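Local coordinates for computationally designed four-helix bundle protein (Synthetic construct, PDB 3U3B) that is of unknown function, being a computationally redesigned, hyperthermostable four-helix bundle whose sequence falls in the Hpt domain family, at residues A[14-19]-A[100-105]; A[20-25]-A[40-45]; A[45-50]-A[67-72]. One frame throughout, in Å; residues are numbered along the deposited sequence.

Contact 1 (A[14-19]-A[100-105]); sequences ELKELI and ELDKKV
Leu101 lays its two methyl groups against one flank of helix 3-30, CD1 meeting Leu15 CD1 at 3.8 Å while CD2 reaches Leu15 CB, also at 3.8 Å. Because CG of Leu101 stands opposite the backbone N (chi1 -173°), the branch is carried across the gap, and CD2 is shared among three residues: besides Leu15 it touches Lys16 CG at 4.0 Å and Ile19 CD1 at 4.1 Å. Leu15 and Ile19 are one helical turn apart, so the methyl lies across that step, with the aliphatic root of Lys16 as a third wall. The Lys16 chain then runs fully extended toward the surface. Its CE passes 4.4 Å from Asp102 OD1, and NZ stays 4.8 Å from the same oxygen, too far for a salt bridge, although the opposite charges probably attract weakly. No hydrogen bond joins the segments. Leu15 also touches Ile52, and Ile19 touches Met49, both of helix 36-56. Nearest CA atoms, those of Lys16 and Leu101, are 8.4 Å apart, and across that gap the side chains form apolar packing between the first and last helices of the four-helix bundle.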
ATOM      1  N   GLU A  14       0.115  -9.966   8.539  1.00 26.59           N
ATOM      2  CA  GLU A  14      -0.668 -10.001   7.313  1.00 28.79           C
ATOM      3  C   GLU A  14      -0.486  -8.701   6.538  1.00 23.45           C
ATOM      4  O   GLU A  14      -0.355  -8.710   5.301  1.00 21.80           O
ATOM      5  CB  GLU A  14      -2.127 -10.235   7.671  1.00 41.62           C
ATOM      6  CG  GLU A  14      -3.105 -10.237   6.527  1.00 56.63           C
ATOM      7  CD  GLU A  14      -4.530 -10.324   7.034  1.00 70.63           C
ATOM      8  OE1 GLU A  14      -4.747  -9.978   8.212  1.00 72.92           O
ATOM      9  OE2 GLU A  14      -5.428 -10.741   6.275  1.00 78.47           O
ATOM     10  N   LEU A  15      -0.444  -7.587   7.267  1.00 21.82           N
ATOM     11  CA  LEU A  15      -0.277  -6.280   6.655  1.00 23.94           C
ATOM     12  C   LEU A  15       1.121  -6.140   6.055  1.00 26.14           C
ATOM     13  O   LEU A  15       1.289  -5.572   4.961  1.00 25.31           O
ATOM     14  CB  LEU A  15      -0.531  -5.165   7.653  1.00 22.32           C
ATOM     15  CG  LEU A  15      -2.001  -4.885   7.976  1.00 23.78           C
ATOM     16  CD1 LEU A  15      -2.130  -3.942   9.200  1.00 24.62           C
ATOM     17  CD2 LEU A  15      -2.752  -4.341   6.765  1.00 24.27           C
ATOM     18  N   LYS A  16       2.121  -6.657   6.767  1.00 29.14           N
ATOM     19  CA  LYS A  16       3.498  -6.673   6.259  1.00 28.31           C
ATOM     20  C   LYS A  16       3.666  -7.533   5.005  1.00 24.11           C
ATOM     21  O   LYS A  16       4.450  -7.183   4.107  1.00 25.38           O
ATOM     22  CB  LYS A  16       4.461  -7.162   7.343  1.00 34.03           C
ATOM     23  CG  LYS A  16       4.597  -6.219   8.499  1.00 36.90           C
ATOM     24  CD  LYS A  16       5.497  -6.824   9.568  1.00 45.80           C
ATOM     25  CE  LYS A  16       5.630  -5.911  10.782  1.00 52.69           C
ATOM     26  NZ  LYS A  16       6.633  -6.424  11.780  1.00 61.90           N
ATOM     27  N   GLU A  17       2.955  -8.657   4.932  0.57 23.56           N
ATOM     28  CA  GLU A  17       2.979  -9.494   3.727  0.57 27.93           C
ATOM     29  C   GLU A  17       2.345  -8.763   2.530  0.57 23.84           C
ATOM     30  O   GLU A  17       2.875  -8.802   1.405  0.57 26.98           O
ATOM     31  CB  GLU A  17       2.290 -10.842   3.975  0.57 30.53           C
ATOM     32  CG  GLU A  17       3.221 -11.934   4.522  0.57 49.42           C
ATOM     33  CD  GLU A  17       2.510 -13.240   4.867  0.57 59.71           C
ATOM     34  OE1 GLU A  17       1.293 -13.202   5.161  0.57 60.95           O
ATOM     35  OE2 GLU A  17       3.178 -14.306   4.846  0.57 65.23           O
ATOM     36  N   LEU A  18       1.222  -8.092   2.765  1.00 24.13           N
ATOM     37  CA  LEU A  18       0.583  -7.304   1.717  1.00 23.83           C
ATOM     38  C   LEU A  18       1.496  -6.172   1.236  1.00 22.25           C
ATOM     39  O   LEU A  18       1.572  -5.927   0.036  1.00 22.48           O
ATOM     40  CB  LEU A  18      -0.763  -6.745   2.206  1.00 23.97           C
ATOM     41  CG  LEU A  18      -1.815  -7.801   2.506  1.00 28.84           C
ATOM     42  CD1 LEU A  18      -2.972  -7.184   3.254  1.00 28.02           C
ATOM     43  CD2 LEU A  18      -2.302  -8.456   1.209  1.00 32.07           C
ATOM     44  N   ILE A  19       2.189  -5.494   2.154  1.00 21.34           N
ATOM     45  CA  ILE A  19       3.153  -4.448   1.786  1.00 23.60           C
ATOM     46  C   ILE A  19       4.304  -5.003   0.940  1.00 23.01           C
ATOM     47  O   ILE A  19       4.671  -4.432  -0.082  1.00 23.17           O
ATOM     48  CB  ILE A  19       3.696  -3.726   3.046  1.00 29.71           C
ATOM     49  CG1 ILE A  19       2.615  -2.815   3.624  1.00 32.32           C
ATOM     50  CG2 ILE A  19       4.943  -2.927   2.746  1.00 31.17           C
ATOM     51  CD1 ILE A  19       2.941  -2.286   5.008  1.00 36.28           C
ATOM     52  N   GLU A 100       5.113   3.458  10.074  1.00 39.84           N
ATOM     53  CA  GLU A 100       3.986   3.755  10.960  1.00 44.43           C
ATOM     54  C   GLU A 100       3.444   2.460  11.534  1.00 43.88           C
ATOM     55  O   GLU A 100       3.040   2.388  12.698  1.00 48.11           O
ATOM     56  CB  GLU A 100       2.893   4.509  10.196  1.00 50.79           C
ATOM     57  CG  GLU A 100       1.802   5.073  11.082  1.00 63.05           C
ATOM     58  CD  GLU A 100       2.330   6.110  12.054  1.00 73.17           C
ATOM     59  OE1 GLU A 100       3.205   6.910  11.650  1.00 71.21           O
ATOM     60  OE2 GLU A 100       1.877   6.116  13.221  1.00 81.35           O
ATOM     61  N   LEU A 101       3.449   1.425  10.710  1.00 38.15           N
ATOM     62  CA  LEU A 101       2.972   0.130  11.125  1.00 40.32           C
ATOM     63  C   LEU A 101       3.908  -0.467  12.155  1.00 40.81           C
ATOM     64  O   LEU A 101       3.466  -1.046  13.145  1.00 41.07           O
ATOM     65  CB  LEU A 101       2.868  -0.785   9.911  1.00 43.93           C
ATOM     66  CG  LEU A 101       2.208  -2.120  10.207  1.00 52.78           C
ATOM     67  CD1 LEU A 101       0.760  -1.903  10.687  1.00 57.20           C
ATOM     68  CD2 LEU A 101       2.255  -2.997   8.979  1.00 55.25           C
ATOM     69  N   ASP A 102       5.206  -0.314  11.930  1.00 41.82           N
ATOM     70  CA  ASP A 102       6.221  -0.867  12.830  1.00 45.64           C
ATOM     71  C   ASP A 102       5.969  -0.442  14.269  1.00 52.69           C
ATOM     72  O   ASP A 102       6.364  -1.131  15.217  1.00 56.00           O
ATOM     73  CB  ASP A 102       7.619  -0.410  12.396  1.00 48.69           C
ATOM     74  CG  ASP A 102       8.096  -1.100  11.126  1.00 58.54           C
ATOM     75  OD1 ASP A 102       7.316  -1.887  10.540  1.00 65.40           O
ATOM     76  OD2 ASP A 102       9.250  -0.845  10.708  1.00 62.20           O
ATOM     77  N   LYS A 103       5.312   0.699  14.420  1.00 57.44           N
ATOM     78  CA  LYS A 103       4.979   1.232  15.730  1.00 65.80           C
ATOM     79  C   LYS A 103       3.812   0.508  16.407  1.00 64.19           C
ATOM     80  O   LYS A 103       3.434   0.865  17.531  1.00 68.42           O
ATOM     81  CB  LYS A 103       4.631   2.711  15.597  1.00 67.82           C
ATOM     82  CG  LYS A 103       5.783   3.574  15.154  1.00 66.59           C
ATOM     83  CD  LYS A 103       5.317   5.005  15.035  1.00 70.73           C
ATOM     84  CE  LYS A 103       6.451   5.943  14.686  1.00 76.39           C
ATOM     85  NZ  LYS A 103       5.945   7.333  14.494  1.00 82.97           N
ATOM     86  N   LYS A 104       3.252  -0.503  15.741  1.00 56.85           N
ATOM     87  CA  LYS A 104       2.133  -1.268  16.301  1.00 68.54           C
ATOM     88  C   LYS A 104       2.607  -2.518  17.047  1.00 82.76           C
ATOM     89  O   LYS A 104       1.872  -3.085  17.863  1.00 95.47           O
ATOM     90  CB  LYS A 104       1.136  -1.651  15.205  1.00 56.45           C
ATOM     91  CG  LYS A 104       0.419  -0.465  14.576  1.00 59.59           C
ATOM     92  CD  LYS A 104      -0.109   0.445  15.663  1.00 68.69           C
ATOM     93  CE  LYS A 104      -0.719   1.712  15.120  1.00 74.97           C
ATOM     94  NZ  LYS A 104      -1.308   2.504  16.253  1.00 84.61           N
ATOM     95  N   VAL A 105       3.835  -2.946  16.767  1.00 98.09           N
ATOM     96  CA  VAL A 105       4.487  -3.972  17.581  1.00103.13           C
ATOM     97  C   VAL A 105       5.645  -3.386  18.392  1.00103.48           C
ATOM     98  O   VAL A 105       6.596  -2.826  17.837  1.00 98.84           O
ATOM     99  CB  VAL A 105       5.004  -5.151  16.719  1.00102.60           C
ATOM    100  CG1 VAL A 105       6.353  -5.657  17.245  1.00104.36           C
ATOM    101  CG2 VAL A 105       3.978  -6.269  16.713  1.00104.99           C
TER

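Contact 2 (A[20-25]-A[40-45]); sequences QNVNDD and NKIYRL
The contact belongs to an antiparallel helix pair of the four-helix bundle: helices 3-30 and 36-56, consecutive in the chain, run side by side with their local axes 9.7 Å apart and their directions 165° apart. The backbones come nearest at Val22 and Ile42, whose CA atoms are 5.7 Å from each other. Val22 uses both branches. CG1 faces Ile42 CG2 at 4.1 Å, the two side chains crossing at about a right angle, whereas CG2 packs on Leu45 CB at 3.6 Å as these chains pass in opposite directions. The division follows from chi1 of Val22 (172°), which sets CG1 opposite the backbone N and CG2 beside it. One turn further along, Asp25 presents its methylene rather than its charge to Ile42: CB rests on Ile42 CG1 at 3.7 Å. Its carboxylate oxygen OD2 lies against aliphatic carbon, 3.7 Å from Lys41 CB and 3.8 Å from Leu45 CD1. Leu45 CD1 thus touches both Asp25 and Val22, and it also meets Asn21 CB. On the core side Val22 is further backed by Leu94 of helix 84-102 and by Met49. The Lys41 chain bends at its last torsion (chi4 -49°), and its NZ is held 6.7 Å from Asp25 OD2. No hydrogen bond or salt bridge crosses between the segments, so cohesion here comes from apolar contact; partly exposed Asp25 contributes to it through its CB, while OD2 rests against carbon atoms and probably feels the lysine charge only as a distant electrostatic attraction.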
ATOM      1  N   GLN A  20       4.870  -6.123   1.356  1.00 22.71           N
ATOM      2  CA  GLN A  20       5.897  -6.756   0.569  1.00 24.83           C
ATOM      3  C   GLN A  20       5.373  -7.131  -0.842  1.00 25.35           C
ATOM      4  O   GLN A  20       6.093  -7.000  -1.826  1.00 26.23           O
ATOM      5  CB  GLN A  20       6.433  -7.990   1.285  1.00 29.26           C
ATOM      6  CG  GLN A  20       7.631  -8.599   0.567  1.00 37.23           C
ATOM      7  CD  GLN A  20       8.735  -7.569   0.340  1.00 41.67           C
ATOM      8  OE1 GLN A  20       9.246  -6.978   1.287  1.00 47.04           O
ATOM      9  NE2 GLN A  20       9.084  -7.333  -0.920  1.00 42.15           N
ATOM     10  N   ASN A  21       4.130  -7.615  -0.915  1.00 24.89           N
ATOM     11  CA  ASN A  21       3.476  -7.911  -2.196  1.00 27.51           C
ATOM     12  C   ASN A  21       3.388  -6.663  -3.084  1.00 25.50           C
ATOM     13  O   ASN A  21       3.667  -6.730  -4.291  1.00 25.96           O
ATOM     14  CB  ASN A  21       2.054  -8.463  -1.976  1.00 33.02           C
ATOM     15  CG  ASN A  21       2.030  -9.877  -1.406  1.00 40.79           C
ATOM     16  OD1 ASN A  21       2.956 -10.671  -1.596  1.00 49.86           O
ATOM     17  ND2 ASN A  21       0.929 -10.211  -0.733  1.00 39.40           N
ATOM     18  N   VAL A  22       3.015  -5.525  -2.496  1.00 25.56           N
ATOM     19  CA  VAL A  22       2.982  -4.255  -3.233  1.00 24.98           C
ATOM     20  C   VAL A  22       4.398  -3.826  -3.688  1.00 24.94           C
ATOM     21  O   VAL A  22       4.597  -3.407  -4.837  1.00 23.75           O
ATOM     22  CB  VAL A  22       2.292  -3.101  -2.435  1.00 25.03           C
ATOM     23  CG1 VAL A  22       2.453  -1.791  -3.156  1.00 22.88           C
ATOM     24  CG2 VAL A  22       0.795  -3.383  -2.260  1.00 25.33           C
ATOM     25  N   ASN A  23       5.377  -3.978  -2.813  1.00 23.19           N
ATOM     26  CA  ASN A  23       6.739  -3.651  -3.168  1.00 24.51           C
ATOM     27  C   ASN A  23       7.270  -4.522  -4.303  1.00 26.43           C
ATOM     28  O   ASN A  23       8.005  -4.042  -5.184  1.00 27.52           O
ATOM     29  CB  ASN A  23       7.642  -3.746  -1.961  1.00 28.75           C
ATOM     30  CG  ASN A  23       7.643  -2.473  -1.179  1.00 32.24           C
ATOM     31  OD1 ASN A  23       7.599  -1.396  -1.761  1.00 35.82           O
ATOM     32  ND2 ASN A  23       7.665  -2.573   0.142  1.00 34.65           N
ATOM     33  N   ASP A  24       6.900  -5.795  -4.275  1.00 27.58           N
ATOM     34  CA  ASP A  24       7.291  -6.739  -5.327  1.00 32.08           C
ATOM     35  C   ASP A  24       6.646  -6.338  -6.661  1.00 31.16           C
ATOM     36  O   ASP A  24       7.298  -6.379  -7.700  1.00 33.46           O
ATOM     37  CB  ASP A  24       6.915  -8.170  -4.924  1.00 39.66           C
ATOM     38  CG  ASP A  24       7.853  -8.762  -3.842  1.00 48.11           C
ATOM     39  OD1 ASP A  24       9.044  -8.385  -3.740  1.00 48.32           O
ATOM     40  OD2 ASP A  24       7.383  -9.603  -3.057  1.00 56.55           O
ATOM     41  N   ASP A  25       5.388  -5.895  -6.635  1.00 29.20           N
ATOM     42  CA  ASP A  25       4.736  -5.419  -7.872  1.00 30.13           C
ATOM     43  C   ASP A  25       5.275  -4.066  -8.352  1.00 27.86           C
ATOM     44  O   ASP A  25       5.381  -3.832  -9.562  1.00 28.99           O
ATOM     45  CB  ASP A  25       3.212  -5.359  -7.710  1.00 32.87           C
ATOM     46  CG  ASP A  25       2.568  -6.737  -7.769  1.00 41.87           C
ATOM     47  OD1 ASP A  25       3.244  -7.718  -8.176  1.00 44.42           O
ATOM     48  OD2 ASP A  25       1.368  -6.833  -7.425  1.00 48.25           O
ATOM     49  N   ASN A  40      -3.280  -2.034 -11.400  1.00 20.31           N
ATOM     50  CA  ASN A  40      -4.531  -2.601 -10.902  1.00 21.76           C
ATOM     51  C   ASN A  40      -4.346  -3.523  -9.716  1.00 20.69           C
ATOM     52  O   ASN A  40      -5.098  -3.430  -8.720  1.00 20.32           O
ATOM     53  CB  ASN A  40      -5.299  -3.299 -12.031  1.00 25.23           C
ATOM     54  CG  ASN A  40      -6.167  -2.343 -12.804  1.00 27.92           C
ATOM     55  OD1 ASN A  40      -7.164  -1.846 -12.277  1.00 29.88           O
ATOM     56  ND2 ASN A  40      -5.818  -2.093 -14.085  1.00 30.00           N
ATOM     57  N   LYS A  41      -3.377  -4.435  -9.785  1.00 21.13           N
ATOM     58  CA  LYS A  41      -3.112  -5.352  -8.664  1.00 21.83           C
ATOM     59  C   LYS A  41      -2.711  -4.571  -7.416  1.00 18.84           C
ATOM     60  O   LYS A  41      -3.135  -4.891  -6.290  1.00 20.09           O
ATOM     61  CB  LYS A  41      -1.975  -6.328  -9.008  1.00 26.55           C
ATOM     62  CG  LYS A  41      -2.457  -7.510  -9.870  1.00 38.01           C
ATOM     63  CD  LYS A  41      -1.311  -8.262 -10.581  1.00 48.71           C
ATOM     64  CE  LYS A  41      -1.828  -9.160 -11.720  1.00 60.03           C
ATOM     65  NZ  LYS A  41      -2.983 -10.025 -11.312  1.00 66.93           N
ATOM     66  N   ILE A  42      -1.865  -3.576  -7.621  1.00 19.91           N
ATOM     67  CA  ILE A  42      -1.430  -2.707  -6.553  1.00 19.59           C
ATOM     68  C   ILE A  42      -2.589  -1.966  -5.904  1.00 20.41           C
ATOM     69  O   ILE A  42      -2.680  -1.913  -4.670  1.00 19.62           O
ATOM     70  CB  ILE A  42      -0.354  -1.706  -7.064  1.00 21.57           C
ATOM     71  CG1 ILE A  42       0.974  -2.427  -7.297  1.00 21.59           C
ATOM     72  CG2 ILE A  42      -0.148  -0.538  -6.092  1.00 21.66           C
ATOM     73  CD1 ILE A  42       1.934  -1.603  -8.149  1.00 22.18           C
ATOM     74  N   TYR A  43      -3.487  -1.417  -6.712  1.00 20.48           N
ATOM     75  CA  TYR A  43      -4.627  -0.708  -6.165  1.00 21.55           C
ATOM     76  C   TYR A  43      -5.416  -1.650  -5.282  1.00 23.09           C
ATOM     77  O   TYR A  43      -5.789  -1.276  -4.166  1.00 24.96           O
ATOM     78  CB  TYR A  43      -5.548  -0.173  -7.254  1.00 22.93           C
ATOM     79  CG  TYR A  43      -6.654   0.667  -6.680  1.00 24.25           C
ATOM     80  CD1 TYR A  43      -6.501   2.034  -6.529  1.00 25.56           C
ATOM     81  CD2 TYR A  43      -7.826   0.075  -6.204  1.00 28.60           C
ATOM     82  CE1 TYR A  43      -7.486   2.800  -5.974  1.00 30.45           C
ATOM     83  CE2 TYR A  43      -8.835   0.850  -5.642  1.00 33.46           C
ATOM     84  CZ  TYR A  43      -8.643   2.204  -5.526  1.00 38.12           C
ATOM     85  OH  TYR A  43      -9.618   2.977  -4.979  1.00 43.71           O
ATOM     86  N   ARG A  44      -5.685  -2.866  -5.775  1.00 22.32           N
ATOM     87  CA  ARG A  44      -6.512  -3.822  -5.008  1.00 20.63           C
ATOM     88  C   ARG A  44      -5.829  -4.331  -3.712  1.00 20.39           C
ATOM     89  O   ARG A  44      -6.514  -4.588  -2.712  1.00 21.40           O
ATOM     90  CB  ARG A  44      -7.046  -4.970  -5.880  1.00 19.88           C
ATOM     91  CG  ARG A  44      -8.156  -4.524  -6.864  1.00 20.21           C
ATOM     92  CD  ARG A  44      -8.744  -5.661  -7.710  1.00 23.08           C
ATOM     93  NE  ARG A  44      -7.723  -6.257  -8.587  1.00 23.98           N
ATOM     94  CZ  ARG A  44      -7.571  -6.021  -9.883  1.00 26.09           C
ATOM     95  NH1 ARG A  44      -8.391  -5.224 -10.550  1.00 28.93           N
ATOM     96  NH2 ARG A  44      -6.598  -6.629 -10.529  1.00 26.27           N
ATOM     97  N   LEU A  45      -4.503  -4.456  -3.720  1.00 18.96           N
ATOM     98  CA  LEU A  45      -3.743  -4.799  -2.538  1.00 20.78           C
ATOM     99  C   LEU A  45      -3.848  -3.699  -1.494  1.00 22.17           C
ATOM    100  O   LEU A  45      -4.113  -3.983  -0.305  1.00 25.70           O
ATOM    101  CB  LEU A  45      -2.272  -5.066  -2.878  1.00 21.40           C
ATOM    102  CG  LEU A  45      -2.000  -6.409  -3.553  1.00 26.64           C
ATOM    103  CD1 LEU A  45      -0.612  -6.404  -4.209  1.00 29.95           C
ATOM    104  CD2 LEU A  45      -2.138  -7.579  -2.580  1.00 29.96           C
TER

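Contact 3 (A[45-50]-A[67-72]); sequences LVHTMK and TIMNLV
Helices 36-56 and 59-76 run antiparallel here, their local axes 9.8 Å apart and their N-to-C directions 156° from each other, with Val46 and Met69 the residues of nearest CA atoms at 6.8 Å. Met69 takes part in three of the four residue pairs. Its CG presses on Val46 CG1 at 3.4 Å, tighter than usual for two carbons, as the side chains slide past one another in opposite directions. Beyond CG the chain stays extended and then turns at its last torsion (chi3 54°), which brings CE to the edge of the His47 imidazole, near the ring plane and 3.5 Å from CD2. The sulfur sits obliquely to that ring, 5.5 Å from its centroid. Between these adjacent helices of the four-helix bundle the contact grades from core to surface: Val46 CG2 meets Ile68 CG2 at 4.2 Å, both residues being buried, while His47 is exposed. Lys50 joins through its root alone, CB standing 4.1 Å from Met69 SD; its ammonium group forms a salt bridge with Glu54 of its own helix. Tyr43, a turn before His47, also touches Met69, and Leu65 adds to the apolar surroundings of Val46.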
ATOM      1  N   LEU A  45      -4.503  -4.456  -3.720  1.00 18.96           N
ATOM      2  CA  LEU A  45      -3.743  -4.799  -2.538  1.00 20.78           C
ATOM      3  C   LEU A  45      -3.848  -3.699  -1.494  1.00 22.17           C
ATOM      4  O   LEU A  45      -4.113  -3.983  -0.305  1.00 25.70           O
ATOM      5  CB  LEU A  45      -2.272  -5.066  -2.878  1.00 21.40           C
ATOM      6  CG  LEU A  45      -2.000  -6.409  -3.553  1.00 26.64           C
ATOM      7  CD1 LEU A  45      -0.612  -6.404  -4.209  1.00 29.95           C
ATOM      8  CD2 LEU A  45      -2.138  -7.579  -2.580  1.00 29.96           C
ATOM      9  N   VAL A  46      -3.671  -2.456  -1.926  1.00 22.54           N
ATOM     10  CA  VAL A  46      -3.743  -1.321  -1.015  1.00 21.04           C
ATOM     11  C   VAL A  46      -5.162  -1.174  -0.426  1.00 21.11           C
ATOM     12  O   VAL A  46      -5.323  -0.853   0.767  1.00 21.74           O
ATOM     13  CB  VAL A  46      -3.286  -0.037  -1.704  1.00 23.36           C
ATOM     14  CG1 VAL A  46      -3.481   1.179  -0.821  1.00 23.45           C
ATOM     15  CG2 VAL A  46      -1.811  -0.148  -2.114  1.00 23.47           C
ATOM     16  N   HIS A  47      -6.187  -1.411  -1.253  1.00 20.45           N
ATOM     17  CA  HIS A  47      -7.579  -1.360  -0.814  1.00 20.32           C
ATOM     18  C   HIS A  47      -7.850  -2.401   0.271  1.00 21.31           C
ATOM     19  O   HIS A  47      -8.626  -2.168   1.219  1.00 21.60           O
ATOM     20  CB  HIS A  47      -8.486  -1.604  -2.030  1.00 23.37           C
ATOM     21  CG  HIS A  47      -9.925  -1.292  -1.805  1.00 24.61           C
ATOM     22  ND1 HIS A  47     -10.838  -2.237  -1.393  1.00 25.03           N
ATOM     23  CD2 HIS A  47     -10.625  -0.143  -1.964  1.00 25.96           C
ATOM     24  CE1 HIS A  47     -12.028  -1.686  -1.278  1.00 26.38           C
ATOM     25  NE2 HIS A  47     -11.929  -0.418  -1.626  1.00 26.99           N
ATOM     26  N   THR A  48      -7.239  -3.566   0.104  1.00 20.43           N
ATOM     27  CA  THR A  48      -7.326  -4.664   1.068  1.00 23.05           C
ATOM     28  C   THR A  48      -6.687  -4.253   2.417  1.00 24.50           C
ATOM     29  O   THR A  48      -7.252  -4.465   3.497  1.00 25.63           O
ATOM     30  CB  THR A  48      -6.653  -5.926   0.498  1.00 26.07           C
ATOM     31  OG1 THR A  48      -7.378  -6.365  -0.660  1.00 27.02           O
ATOM     32  CG2 THR A  48      -6.619  -7.043   1.497  1.00 26.29           C
ATOM     33  N   MET A  49      -5.510  -3.660   2.348  1.00 23.15           N
ATOM     34  CA  MET A  49      -4.823  -3.163   3.542  1.00 24.62           C
ATOM     35  C   MET A  49      -5.625  -2.092   4.265  1.00 25.16           C
ATOM     36  O   MET A  49      -5.671  -2.068   5.495  1.00 27.32           O
ATOM     37  CB  MET A  49      -3.479  -2.573   3.136  1.00 24.11           C
ATOM     38  CG  MET A  49      -2.513  -3.588   2.597  1.00 25.32           C
ATOM     39  SD  MET A  49      -0.843  -2.849   2.503  1.00 34.92           S
ATOM     40  CE  MET A  49      -0.926  -1.800   1.071  1.00 42.99           C
ATOM     41  N   LYS A  50      -6.240  -1.202   3.494  1.00 22.92           N
ATOM     42  CA  LYS A  50      -7.024  -0.100   4.029  1.00 24.75           C
ATOM     43  C   LYS A  50      -8.205  -0.626   4.824  1.00 25.92           C
ATOM     44  O   LYS A  50      -8.463  -0.135   5.919  1.00 28.45           O
ATOM     45  CB  LYS A  50      -7.520   0.752   2.877  1.00 28.13           C
ATOM     46  CG  LYS A  50      -8.484   1.881   3.224  1.00 37.96           C
ATOM     47  CD  LYS A  50      -7.840   2.953   4.043  1.00 51.27           C
ATOM     48  CE  LYS A  50      -8.706   4.212   4.060  1.00 66.52           C
ATOM     49  NZ  LYS A  50     -10.095   3.945   4.521  1.00 76.10           N
ATOM     50  N   THR A  67      -4.242   7.914   0.760  1.00 36.58           N
ATOM     51  CA  THR A  67      -3.491   8.801  -0.127  1.00 35.88           C
ATOM     52  C   THR A  67      -2.887   8.037  -1.303  1.00 30.32           C
ATOM     53  O   THR A  67      -2.902   8.520  -2.437  1.00 31.57           O
ATOM     54  CB  THR A  67      -2.372   9.538   0.616  1.00 39.28           C
ATOM     55  OG1 THR A  67      -2.931  10.361   1.653  1.00 41.43           O
ATOM     56  CG2 THR A  67      -1.631  10.414  -0.339  1.00 42.66           C
ATOM     57  N   ILE A  68      -2.347   6.850  -1.046  1.00 27.12           N
ATOM     58  CA  ILE A  68      -1.790   6.044  -2.117  1.00 25.51           C
ATOM     59  C   ILE A  68      -2.881   5.619  -3.126  1.00 24.98           C
ATOM     60  O   ILE A  68      -2.667   5.683  -4.324  1.00 23.62           O
ATOM     61  CB  ILE A  68      -1.054   4.805  -1.565  1.00 24.98           C
ATOM     62  CG1 ILE A  68       0.159   5.225  -0.714  1.00 25.83           C
ATOM     63  CG2 ILE A  68      -0.674   3.875  -2.696  1.00 22.22           C
ATOM     64  CD1 ILE A  68       0.636   4.119   0.230  1.00 24.47           C
ATOM     65  N   MET A  69      -4.043   5.189  -2.636  1.00 25.20           N
ATOM     66  CA  MET A  69      -5.132   4.814  -3.521  1.00 28.23           C
ATOM     67  C   MET A  69      -5.561   5.983  -4.404  1.00 31.85           C
ATOM     68  O   MET A  69      -5.828   5.805  -5.600  1.00 34.33           O
ATOM     69  CB  MET A  69      -6.336   4.310  -2.710  1.00 28.96           C
ATOM     70  CG  MET A  69      -6.046   3.008  -2.024  1.00 27.85           C
ATOM     71  SD  MET A  69      -7.279   2.659  -0.729  1.00 43.37           S
ATOM     72  CE  MET A  69      -8.766   2.794  -1.702  1.00 61.72           C
ATOM     73  N   ASN A  70      -5.611   7.185  -3.840  1.00 34.48           N
ATOM     74  CA  ASN A  70      -5.957   8.334  -4.660  1.00 37.52           C
ATOM     75  C   ASN A  70      -4.993   8.502  -5.829  1.00 33.43           C
ATOM     76  O   ASN A  70      -5.434   8.735  -6.961  1.00 35.36           O
ATOM     77  CB  ASN A  70      -5.994   9.624  -3.842  1.00 47.15           C
ATOM     78  CG  ASN A  70      -7.192   9.699  -2.920  1.00 57.11           C
ATOM     79  OD1 ASN A  70      -8.154   8.932  -3.054  1.00 61.88           O
ATOM     80  ND2 ASN A  70      -7.147  10.641  -1.980  1.00 62.14           N
ATOM     81  N   LEU A  71      -3.695   8.389  -5.556  1.00 31.23           N
ATOM     82  CA  LEU A  71      -2.682   8.552  -6.594  0.52 30.69           C
ATOM     83  C   LEU A  71      -2.782   7.434  -7.624  1.00 30.01           C
ATOM     84  O   LEU A  71      -2.779   7.691  -8.825  1.00 30.18           O
ATOM     85  CB  LEU A  71      -1.280   8.575  -5.975  0.52 31.32           C
ATOM     86  CG  LEU A  71      -0.146   9.059  -6.882  0.52 37.46           C
ATOM     87  CD1 LEU A  71      -0.393  10.481  -7.379  0.52 39.86           C
ATOM     88  CD2 LEU A  71       1.166   8.982  -6.126  0.52 39.13           C
ATOM     89  N   VAL A  72      -2.898   6.197  -7.159  1.00 29.58           N
ATOM     90  CA  VAL A  72      -2.977   5.088  -8.084  1.00 29.17           C
ATOM     91  C   VAL A  72      -4.272   5.153  -8.888  1.00 31.79           C
ATOM     92  O   VAL A  72      -4.272   4.904 -10.099  1.00 34.18           O
ATOM     93  CB  VAL A  72      -2.796   3.733  -7.383  1.00 28.24           C
ATOM     94  CG1 VAL A  72      -2.950   2.620  -8.393  1.00 28.85           C
ATOM     95  CG2 VAL A  72      -1.428   3.659  -6.768  1.00 25.34           C
TER

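Overall arrangement
From the N terminus, helix 3-30 supplies segment 14-19 to contact 1 and, directly after it, segment 20-25 to contact 2. Contact 2 closes first, when the chain turns back into helix 36-56; contact 3 follows in series, joining that helix to 59-76. The two share Leu45, which of this pair packs across contact 2 alone. Contact 1 closes last, 81 residues on, where helix 84-102 ends, so the other two are nested within its loop. Together they tie helix 3-30 to 84-102, 3-30 to 36-56 and 36-56 to 59-76. Met49 also links contacts 1 and 3, its CG lying 3.6 Å from Leu18 CB, while Tyr43 bridges contacts 2 and 3 by touching Val72.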